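Local coordinates for Glyoxalase/bleomycin resistance protein/dioxygenase (Catenulispora acidiphila, PDB 4G6X) that probably belongs to the vicinal oxygen chelate family and may act as a dioxygenase, at residues Ala38-Phe43 and Leu77-Ser82; Ile27-Val32 and Trp63-Ser68; Gly98-Ser103 and Thr135-Asp140; Arg115-Ala118 and Arg122-Gln125. All coordinates share one frame; numbering follows the deposited sequence.

Interaction 1 of 4, residues Ala38-Phe43 and Leu77-Ser82; sequences AKAESF and LLLEPS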
# COMPACT_ATOMS: atom_id res chain seq x y z
N ALA A 38 2.99 -10.09 -16.32
CA ALA A 38 2.96 -11.55 -16.45
C ALA A 38 3.96 -12.21 -15.52
O ALA A 38 3.67 -13.23 -14.86
CB ALA A 38 3.17 -11.96 -17.90
N LYS A 39 5.19 -11.69 -15.46
CA LYS A 39 6.14 -12.18 -14.48
C LYS A 39 5.61 -12.05 -13.04
O LYS A 39 5.72 -12.99 -12.20
CB LYS A 39 7.50 -11.46 -14.60
CG LYS A 39 8.53 -11.87 -13.57
CD LYS A 39 9.96 -11.37 -13.85
CE LYS A 39 9.93 -9.84 -14.08
NZ LYS A 39 11.31 -9.28 -14.22
N ALA A 40 5.01 -10.90 -12.75
CA ALA A 40 4.50 -10.65 -11.41
C ALA A 40 3.37 -11.63 -11.05
O ALA A 40 3.36 -12.14 -9.91
CB ALA A 40 4.00 -9.22 -11.31
N GLU A 41 2.46 -11.85 -11.99
CA GLU A 41 1.38 -12.81 -11.73
C GLU A 41 1.97 -14.17 -11.35
O GLU A 41 1.55 -14.79 -10.35
CB GLU A 41 0.47 -12.98 -12.93
CG GLU A 41 -0.68 -13.92 -12.57
CD GLU A 41 -1.68 -14.15 -13.67
OE1 GLU A 41 -1.56 -13.54 -14.74
OE2 GLU A 41 -2.58 -14.98 -13.45
N SER A 42 2.91 -14.62 -12.17
CA SER A 42 3.60 -15.91 -11.96
C SER A 42 4.29 -15.98 -10.60
O SER A 42 4.26 -17.00 -9.94
CB SER A 42 4.67 -16.11 -13.05
OG SER A 42 5.51 -17.24 -12.76
N PHE A 43 5.03 -14.94 -10.22
CA PHE A 43 5.73 -14.91 -8.95
C PHE A 43 4.84 -14.80 -7.71
O PHE A 43 4.98 -15.54 -6.74
CB PHE A 43 6.74 -13.74 -8.91
CG PHE A 43 7.61 -13.79 -7.69
CD1 PHE A 43 8.78 -14.56 -7.70
CD2 PHE A 43 7.28 -13.11 -6.51
CE1 PHE A 43 9.57 -14.62 -6.56
CE2 PHE A 43 8.08 -13.18 -5.39
CZ PHE A 43 9.24 -13.91 -5.42
N LEU A 77 -4.07 -6.63 -3.34
CA LEU A 77 -2.79 -6.09 -3.80
C LEU A 77 -2.83 -5.95 -5.31
O LEU A 77 -2.94 -6.93 -6.08
CB LEU A 77 -1.63 -7.03 -3.38
CG LEU A 77 -0.23 -6.83 -3.99
CD1 LEU A 77 0.33 -5.53 -3.42
CD2 LEU A 77 0.66 -8.04 -3.68
N LEU A 78 -2.60 -4.71 -5.78
CA LEU A 78 -2.60 -4.38 -7.18
C LEU A 78 -1.16 -4.50 -7.67
O LEU A 78 -0.28 -3.95 -7.02
CB LEU A 78 -3.04 -2.90 -7.37
CG LEU A 78 -3.05 -2.36 -8.80
CD1 LEU A 78 -4.15 -3.01 -9.62
CD2 LEU A 78 -3.20 -0.83 -8.72
N LEU A 79 -0.96 -5.28 -8.72
CA LEU A 79 0.34 -5.50 -9.34
C LEU A 79 0.39 -4.60 -10.54
O LEU A 79 -0.05 -4.95 -11.63
CB LEU A 79 0.52 -6.98 -9.67
CG LEU A 79 0.38 -7.93 -8.49
CD1 LEU A 79 0.47 -9.37 -9.00
CD2 LEU A 79 1.37 -7.64 -7.38
N GLU A 80 0.84 -3.36 -10.33
CA GLU A 80 0.64 -2.37 -11.41
C GLU A 80 1.89 -2.04 -12.20
O GLU A 80 2.99 -2.18 -11.67
CB GLU A 80 -0.06 -1.11 -10.94
CG GLU A 80 0.74 -0.25 -10.09
CD GLU A 80 0.01 1.05 -9.65
OE1 GLU A 80 -0.33 1.96 -10.44
OE2 GLU A 80 -0.16 1.14 -8.44
N PRO A 81 1.70 -1.65 -13.47
CA PRO A 81 2.86 -1.39 -14.32
C PRO A 81 3.73 -0.26 -13.82
O PRO A 81 3.27 0.66 -13.10
CB PRO A 81 2.25 -1.03 -15.69
CG PRO A 81 0.86 -1.55 -15.65
CD PRO A 81 0.43 -1.51 -14.21
N SER A 82 4.99 -0.30 -14.21
CA SER A 82 6.00 0.71 -13.81
C SER A 82 6.35 1.64 -14.96
O SER A 82 7.47 2.09 -15.02
CB SER A 82 7.29 -0.01 -13.32
OG SER A 82 6.97 -0.86 -12.19
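Ala40 and Leu79 join the helix to the last strand of a beta-alpha-beta-beta-beta module, the building block of the vicinal oxygen chelate fold, and their CA atoms lie 6.9 Å apart. Helix 37-46 here rests on strand 76-81, an inner strand of its own four-stranded sheet.

The apolar part is a single Leu79 methyl against the helix. Leu79 CD1 lies 4.2 Å from Ala40 CB and 4.1 Å from Ala40 O, so it meets both the side chain and the backbone of one residue. Both CB atoms point toward the opposite segment. The leucine takes CG anti to its carbonyl carbon (chi1 -57°), and an extended second torsion (chi2 175°) carries CD1 out to the helix. Tyr44, one helical turn after Ala40, also packs on Leu79, and Val34 and Cys142 touch Ala40. Ala40 and Leu79 are both buried.

Polar bonding runs beside this contact rather than across it. Glu41 presents only its backbone N to the leucine; its carboxylate turns away and OE1 forms a salt bridge with Arg62. Leu79 O accepts a hydrogen bond from Gln37 NE2, a second tie between strand and helix.

Within the helix the backbone is regularly bonded: Ser42 N reaches Ala38 O at 3.1 Å, and Phe43 N reaches Lys39 O at 2.9 Å.

Interaction 2 of 4, residues Ile27-Val32 and Trp63-Ser68; sequences IHLTNV and WLTVVS
Leu29 reaches Trp63 and Thr65 across one face of the first four-stranded sheet of a vicinal oxygen chelate fold, over a strand that separates them. Strands 29-34 and 61-67 are not neighbours: strand 76-81 lies between, parallel to the first and antiparallel to the second. No hydrogen bond joins the two segments, and the contact is made wholly by side chains. Leu78 of the middle strand touches both Trp63 and Thr65.

The two branches of Leu29 have different targets. With CG anti to the backbone N (chi1 -173°), the side chain extends so that CD2 comes to 4.0 Å from Trp63 CH2, while CD1 lies 4.3 Å from Thr65 CG2. Trp63 has the same first torsion (chi1 176°) and approaches from the opposite direction; although its CB does not point at strand 29-34, chi2 of -94° turns the six-membered ring to bring CH2 to the leucine. The methyl meets that ring obliquely.

Thr65 gives only its methyl to the contact, for OG1 is hydrogen-bonded to Gln76 OE1. Helix 37-46 touches Leu64, between Trp63 and Thr65, and Val32, three residues on from Leu29 and so on the other face of its strand, so the Leu29-Trp63 patch lies on the face turned away from that helix. In this family such a face usually lines a pocket, and a glycerol about 4 Å from the Trp63 side chain, probably from the crystallisation liquor, is consistent with that.

Beside the contact, Leu29 CB sits over the centre of the His28 ring, 3.7 Å above its plane.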
# COMPACT_ATOMS: atom_id res chain seq x y z
N ILE A 27 -9.68 0.47 4.05
CA ILE A 27 -8.36 0.16 3.49
C ILE A 27 -8.41 -1.15 2.68
O ILE A 27 -8.03 -2.24 3.14
CB ILE A 27 -7.32 0.11 4.60
CG1 ILE A 27 -7.40 1.35 5.49
CG2 ILE A 27 -5.94 -0.08 3.96
CD1 ILE A 27 -6.50 1.37 6.71
N HIS A 28 -8.89 -1.04 1.46
CA HIS A 28 -9.28 -2.18 0.64
C HIS A 28 -8.20 -2.53 -0.38
O HIS A 28 -8.25 -3.61 -0.99
CB HIS A 28 -10.59 -1.89 -0.08
CG HIS A 28 -10.43 -0.92 -1.25
ND1 HIS A 28 -9.90 0.33 -1.10
CD2 HIS A 28 -10.67 -1.09 -2.61
CE1 HIS A 28 -9.86 0.95 -2.30
NE2 HIS A 28 -10.32 0.09 -3.23
N LEU A 29 -7.27 -1.60 -0.62
CA LEU A 29 -6.29 -1.79 -1.66
C LEU A 29 -4.88 -1.27 -1.34
O LEU A 29 -4.70 -0.19 -0.75
CB LEU A 29 -6.75 -1.08 -2.91
CG LEU A 29 -6.01 -1.22 -4.22
CD1 LEU A 29 -6.24 -2.63 -4.76
CD2 LEU A 29 -6.53 -0.15 -5.18
N THR A 30 -3.89 -2.04 -1.75
CA THR A 30 -2.49 -1.60 -1.69
C THR A 30 -1.86 -1.99 -3.01
O THR A 30 -2.50 -2.64 -3.83
CB THR A 30 -1.74 -2.16 -0.48
OG1 THR A 30 -0.45 -1.50 -0.30
CG2 THR A 30 -1.51 -3.66 -0.59
N ASN A 31 -0.66 -1.47 -3.28
CA ASN A 31 -0.05 -1.67 -4.61
C ASN A 31 1.43 -1.91 -4.55
O ASN A 31 2.11 -1.43 -3.62
CB ASN A 31 -0.32 -0.48 -5.52
CG ASN A 31 0.30 0.80 -5.03
OD1 ASN A 31 0.01 1.23 -3.90
ND2 ASN A 31 1.18 1.39 -5.81
N VAL A 32 1.92 -2.68 -5.50
CA VAL A 32 3.35 -2.72 -5.80
C VAL A 32 3.49 -2.45 -7.30
O VAL A 32 2.68 -2.89 -8.14
CB VAL A 32 3.93 -4.10 -5.43
CG1 VAL A 32 5.28 -4.35 -6.06
CG2 VAL A 32 4.06 -4.20 -3.92
N TRP A 63 -5.67 -4.37 -15.12
CA TRP A 63 -5.94 -4.22 -13.72
C TRP A 63 -5.87 -5.59 -13.15
O TRP A 63 -6.71 -6.40 -13.43
CB TRP A 63 -7.37 -3.66 -13.50
CG TRP A 63 -7.76 -3.55 -12.06
CD1 TRP A 63 -8.47 -4.47 -11.28
CD2 TRP A 63 -7.50 -2.43 -11.17
NE1 TRP A 63 -8.63 -3.99 -10.01
CE2 TRP A 63 -8.08 -2.78 -9.88
CE3 TRP A 63 -6.91 -1.18 -11.33
CZ2 TRP A 63 -8.01 -1.92 -8.79
CZ3 TRP A 63 -6.84 -0.32 -10.22
CH2 TRP A 63 -7.40 -0.68 -9.00
N LEU A 64 -4.82 -5.85 -12.37
CA LEU A 64 -4.53 -7.17 -11.83
C LEU A 64 -4.35 -7.08 -10.33
O LEU A 64 -3.36 -6.46 -9.84
CB LEU A 64 -3.23 -7.61 -12.50
CG LEU A 64 -2.70 -8.96 -12.03
CD1 LEU A 64 -3.71 -10.08 -12.30
CD2 LEU A 64 -1.31 -9.22 -12.67
N THR A 65 -5.25 -7.72 -9.58
CA THR A 65 -5.10 -7.73 -8.16
C THR A 65 -5.03 -9.17 -7.69
O THR A 65 -5.60 -10.06 -8.31
CB THR A 65 -6.24 -7.03 -7.43
OG1 THR A 65 -7.46 -7.70 -7.78
CG2 THR A 65 -6.32 -5.60 -7.87
N VAL A 66 -4.35 -9.35 -6.56
CA VAL A 66 -4.32 -10.63 -5.85
C VAL A 66 -4.73 -10.49 -4.38
O VAL A 66 -4.77 -9.41 -3.81
CB VAL A 66 -2.90 -11.27 -5.95
CG1 VAL A 66 -2.50 -11.53 -7.41
CG2 VAL A 66 -1.84 -10.47 -5.20
N VAL A 67 -5.10 -11.62 -3.74
CA VAL A 67 -5.53 -11.61 -2.37
C VAL A 67 -4.87 -12.79 -1.67
O VAL A 67 -4.44 -13.75 -2.33
CB VAL A 67 -7.04 -11.77 -2.23
CG1 VAL A 67 -7.77 -10.53 -2.66
CG2 VAL A 67 -7.52 -12.97 -3.02
N SER A 68 -4.79 -12.71 -0.35
CA SER A 68 -4.33 -13.84 0.47
C SER A 68 -5.42 -14.90 0.50
O SER A 68 -6.61 -14.57 0.57
CB SER A 68 -4.04 -13.38 1.91
OG SER A 68 -3.80 -14.50 2.77

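Interaction 3 of 4, residues Gly98-Ser103 and Thr135-Asp140; sequences GIPAAS and TAILDD
Pro100 and Ile137 have the closest CA atoms of the two segments, 7.3 Å apart, in the second beta-alpha-beta-beta-beta module of a vicinal oxygen chelate fold. Residues 98-103 lead from helix 87-96 into strand 102-106. Gly98 takes a positive phi (73°) as the C-prime residue of the Schellman motif that ends this helix, in which Ile99 N bonds Leu94 O and Gly98 N bonds Val95 O. Residues 135-139 are extended and belong to strand 134-139. Strand 145-150 separates the two in the sheet: Ala101 and Ala102 make backbone bonds to Leu145 and Gln147 on that strand, Ala136 bonds Leu148 there, and no hydrogen bond spans the contact itself.

The side-chain part is a bridge made by Ile137. Its CG1 is anti to the carbonyl carbon (chi1 -62°), and an extended second torsion (chi2 176°) projects CD1 toward the helix-to-strand connection, where both Gly98 and Pro100 meet it. Ile137 is buried, and Leu145 and Gln125 also touch it. The neighbours Ala136 and Leu138 pack on Phe123 instead, which puts Ile137 on the other face of the sheet from that aromatic. Pro100 in turn touches Gln147 of the intervening strand.

The contact is light and not strongly directional: Ile137 CD1 lies 4.0 Å from Gly98 O, a van der Waals meeting of methyl and carbonyl, and 4.5 Å from Pro100 CD.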
# COMPACT_ATOMS: atom_id res chain seq x y z
N GLY A 98 18.22 -1.16 0.33
CA GLY A 98 17.66 -2.31 1.05
C GLY A 98 16.28 -2.09 1.61
O GLY A 98 15.86 -2.75 2.56
N ILE A 99 15.59 -1.11 1.08
CA ILE A 99 14.30 -0.72 1.60
C ILE A 99 13.15 -1.43 0.86
O ILE A 99 13.04 -1.37 -0.34
CB ILE A 99 14.06 0.80 1.46
CG1 ILE A 99 15.13 1.57 2.27
CG2 ILE A 99 12.67 1.12 1.91
CD1 ILE A 99 15.22 3.02 1.86
N PRO A 100 12.34 -2.17 1.59
CA PRO A 100 11.22 -2.90 0.97
C PRO A 100 10.06 -2.00 0.55
O PRO A 100 9.77 -1.00 1.20
CB PRO A 100 10.76 -3.87 2.07
CG PRO A 100 11.18 -3.20 3.31
CD PRO A 100 12.48 -2.53 3.01
N ALA A 101 9.48 -2.33 -0.59
CA ALA A 101 8.36 -1.61 -1.15
C ALA A 101 7.07 -1.95 -0.48
O ALA A 101 6.09 -1.17 -0.54
CB ALA A 101 8.26 -1.91 -2.64
N ALA A 102 7.04 -3.12 0.12
CA ALA A 102 5.84 -3.59 0.77
C ALA A 102 6.19 -4.65 1.79
O ALA A 102 7.28 -5.26 1.75
CB ALA A 102 4.88 -4.16 -0.26
N SER A 103 5.29 -4.85 2.76
CA SER A 103 5.51 -5.83 3.82
C SER A 103 4.25 -6.67 4.07
O SER A 103 3.15 -6.11 4.21
CB SER A 103 5.93 -5.14 5.14
OG SER A 103 6.93 -4.14 4.98
N THR A 135 11.90 -10.31 11.02
CA THR A 135 11.68 -9.91 9.62
C THR A 135 12.62 -10.68 8.69
O THR A 135 13.67 -11.19 9.10
CB THR A 135 11.92 -8.40 9.36
OG1 THR A 135 13.31 -8.07 9.53
CG2 THR A 135 11.08 -7.57 10.24
N ALA A 136 12.22 -10.76 7.42
CA ALA A 136 13.07 -11.25 6.32
C ALA A 136 12.76 -10.41 5.09
O ALA A 136 11.67 -9.86 4.97
CB ALA A 136 12.82 -12.73 6.01
N ILE A 137 13.71 -10.34 4.16
CA ILE A 137 13.52 -9.53 2.96
C ILE A 137 13.86 -10.36 1.72
O ILE A 137 14.92 -11.00 1.66
CB ILE A 137 14.35 -8.26 3.00
CG1 ILE A 137 13.90 -7.41 4.19
CG2 ILE A 137 14.21 -7.47 1.68
CD1 ILE A 137 14.72 -6.17 4.39
N LEU A 138 12.90 -10.38 0.79
CA LEU A 138 13.05 -11.13 -0.45
C LEU A 138 12.96 -10.25 -1.71
O LEU A 138 12.44 -9.13 -1.65
CB LEU A 138 12.03 -12.30 -0.54
CG LEU A 138 10.54 -11.91 -0.62
CD1 LEU A 138 10.06 -11.78 -2.05
CD2 LEU A 138 9.67 -12.97 0.06
N ASP A 139 13.56 -10.76 -2.79
CA ASP A 139 13.52 -10.11 -4.13
C ASP A 139 12.28 -10.67 -4.88
O ASP A 139 12.15 -11.91 -5.10
CB ASP A 139 14.81 -10.42 -4.85
CG ASP A 139 14.86 -9.89 -6.28
OD1 ASP A 139 13.94 -9.23 -6.77
OD2 ASP A 139 15.90 -10.19 -6.91
N ASP A 140 11.35 -9.78 -5.25
CA ASP A 140 10.17 -10.23 -5.99
C ASP A 140 10.36 -10.54 -7.46
O ASP A 140 9.39 -10.91 -8.15
CB ASP A 140 8.93 -9.33 -5.76
CG ASP A 140 8.95 -8.07 -6.54
OD1 ASP A 140 9.98 -7.72 -7.15
OD2 ASP A 140 7.91 -7.35 -6.53

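Interaction 4 of 4, residues Arg115-Ala118 and Arg122-Gln125; sequences RLSA and RFTQ
Phe123 contributes most of the buried surface here, pressing its ring against Leu116 and Ser117 near the end of helix 109-118. A short turn reverses the chain, so that strand 123-129 packs back on the helix before it, the alpha-to-beta step of a beta-alpha-beta-beta-beta module.

Leu116 meets the ring at its edge: CB lies in the ring plane, 3.9 Å from Phe123 CE2. Its CD1 also comes to 3.9 Å from Phe123 CZ, so two atoms of the leucine touch the CE2-CZ end of the ring, the two side chains crossing at about a right angle. With CG beside its backbone N (chi1 -76°), Phe123 points CE2 at both helix residues.

Ser117 OG lies 3.8 Å from Phe123 CE2, an oblique approach without a bond. That hydroxyl is hydrogen-bonded to Tyr113 O, one turn back in the helix, and the Tyr113 ring packs edge-to-face with Phe123. Leu138 and Leu148 of the sheet touch both Leu116 and Phe123.

With no hydrogen bond or charge pair across it, the contact depends on dispersion and the exclusion of water, and the bond to Tyr113 O probably makes it less costly for the serine hydroxyl to lie beside the ring.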
# COMPACT_ATOMS: atom_id res chain seq x y z
N ARG A 115 10.22 -22.50 3.04
CA ARG A 115 9.36 -22.89 1.91
C ARG A 115 9.74 -22.10 0.65
O ARG A 115 9.87 -22.66 -0.44
CB ARG A 115 7.90 -22.63 2.25
CG ARG A 115 6.88 -23.17 1.25
CD ARG A 115 5.45 -22.80 1.66
NE ARG A 115 5.09 -21.41 1.42
CZ ARG A 115 4.80 -20.91 0.21
NH1 ARG A 115 4.81 -21.68 -0.88
NH2 ARG A 115 4.50 -19.63 0.09
N LEU A 116 9.84 -20.80 0.83
CA LEU A 116 10.09 -19.93 -0.31
C LEU A 116 11.49 -20.19 -0.85
O LEU A 116 11.69 -20.21 -2.07
CB LEU A 116 9.90 -18.50 0.10
CG LEU A 116 8.45 -18.16 0.41
CD1 LEU A 116 8.46 -16.78 1.03
CD2 LEU A 116 7.59 -18.21 -0.84
N SER A 117 12.46 -20.36 0.04
CA SER A 117 13.84 -20.66 -0.39
C SER A 117 13.85 -21.92 -1.25
O SER A 117 14.55 -21.97 -2.29
CB SER A 117 14.78 -20.86 0.79
OG SER A 117 14.99 -19.64 1.48
N ALA A 118 13.06 -22.91 -0.84
CA ALA A 118 12.97 -24.18 -1.57
C ALA A 118 12.41 -24.00 -2.98
O ALA A 118 12.75 -24.77 -3.86
CB ALA A 118 12.12 -25.20 -0.79
N ARG A 122 14.80 -15.64 -3.86
CA ARG A 122 16.03 -15.08 -3.39
C ARG A 122 15.79 -14.17 -2.19
O ARG A 122 15.02 -13.25 -2.28
CB ARG A 122 16.62 -14.28 -4.53
CG ARG A 122 17.99 -13.71 -4.30
CD ARG A 122 18.41 -12.80 -5.44
NE ARG A 122 19.40 -11.90 -4.94
CZ ARG A 122 19.34 -10.60 -4.98
NH1 ARG A 122 18.34 -9.96 -5.53
NH2 ARG A 122 20.30 -9.93 -4.45
N PHE A 123 16.47 -14.42 -1.08
CA PHE A 123 16.39 -13.51 0.07
C PHE A 123 17.65 -12.66 0.18
O PHE A 123 18.80 -13.19 0.08
CB PHE A 123 16.19 -14.31 1.36
CG PHE A 123 14.79 -14.83 1.53
CD1 PHE A 123 13.90 -14.17 2.35
CD2 PHE A 123 14.36 -15.94 0.81
CE1 PHE A 123 12.60 -14.63 2.49
CE2 PHE A 123 13.07 -16.40 0.93
CZ PHE A 123 12.19 -15.76 1.76
N THR A 124 17.45 -11.36 0.39
CA THR A 124 18.53 -10.42 0.70
C THR A 124 18.78 -10.27 2.20
O THR A 124 19.86 -9.86 2.62
CB THR A 124 18.26 -9.05 0.08
OG1 THR A 124 17.03 -8.52 0.63
CG2 THR A 124 18.11 -9.17 -1.44
N GLN A 125 17.78 -10.61 3.00
CA GLN A 125 17.91 -10.69 4.45
C GLN A 125 17.17 -11.90 4.96
O GLN A 125 15.96 -12.01 4.78
CB GLN A 125 17.35 -9.43 5.13
CG GLN A 125 17.62 -9.34 6.63
CD GLN A 125 16.52 -8.60 7.35
OE1 GLN A 125 16.39 -7.38 7.22
NE2 GLN A 125 15.68 -9.34 8.07

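Along the chain, interactions 1 and 2 cross: strand 29-34 (27-32) comes first, then the helix (38-43), then 63-68 closes interaction 2 and 77-82 closes interaction 1. Strand 76-81 is also the neighbour of both strands of interaction 2, so the pair unites the first sheet and its helix. Interaction 3 opens only afterwards, at 98-103, and closes at 135-140; interaction 4 is a short loop nested inside it, and strands 123-129 and 134-139 are neighbours joined by backbone bonds such as Thr124 with Ile137, with the Arg122-Asp139 salt bridge beside them. The two halves meet where Phe43 packs on Asp140 and Val32 on Ala102, linking interactions 1 and 2 to interaction 3.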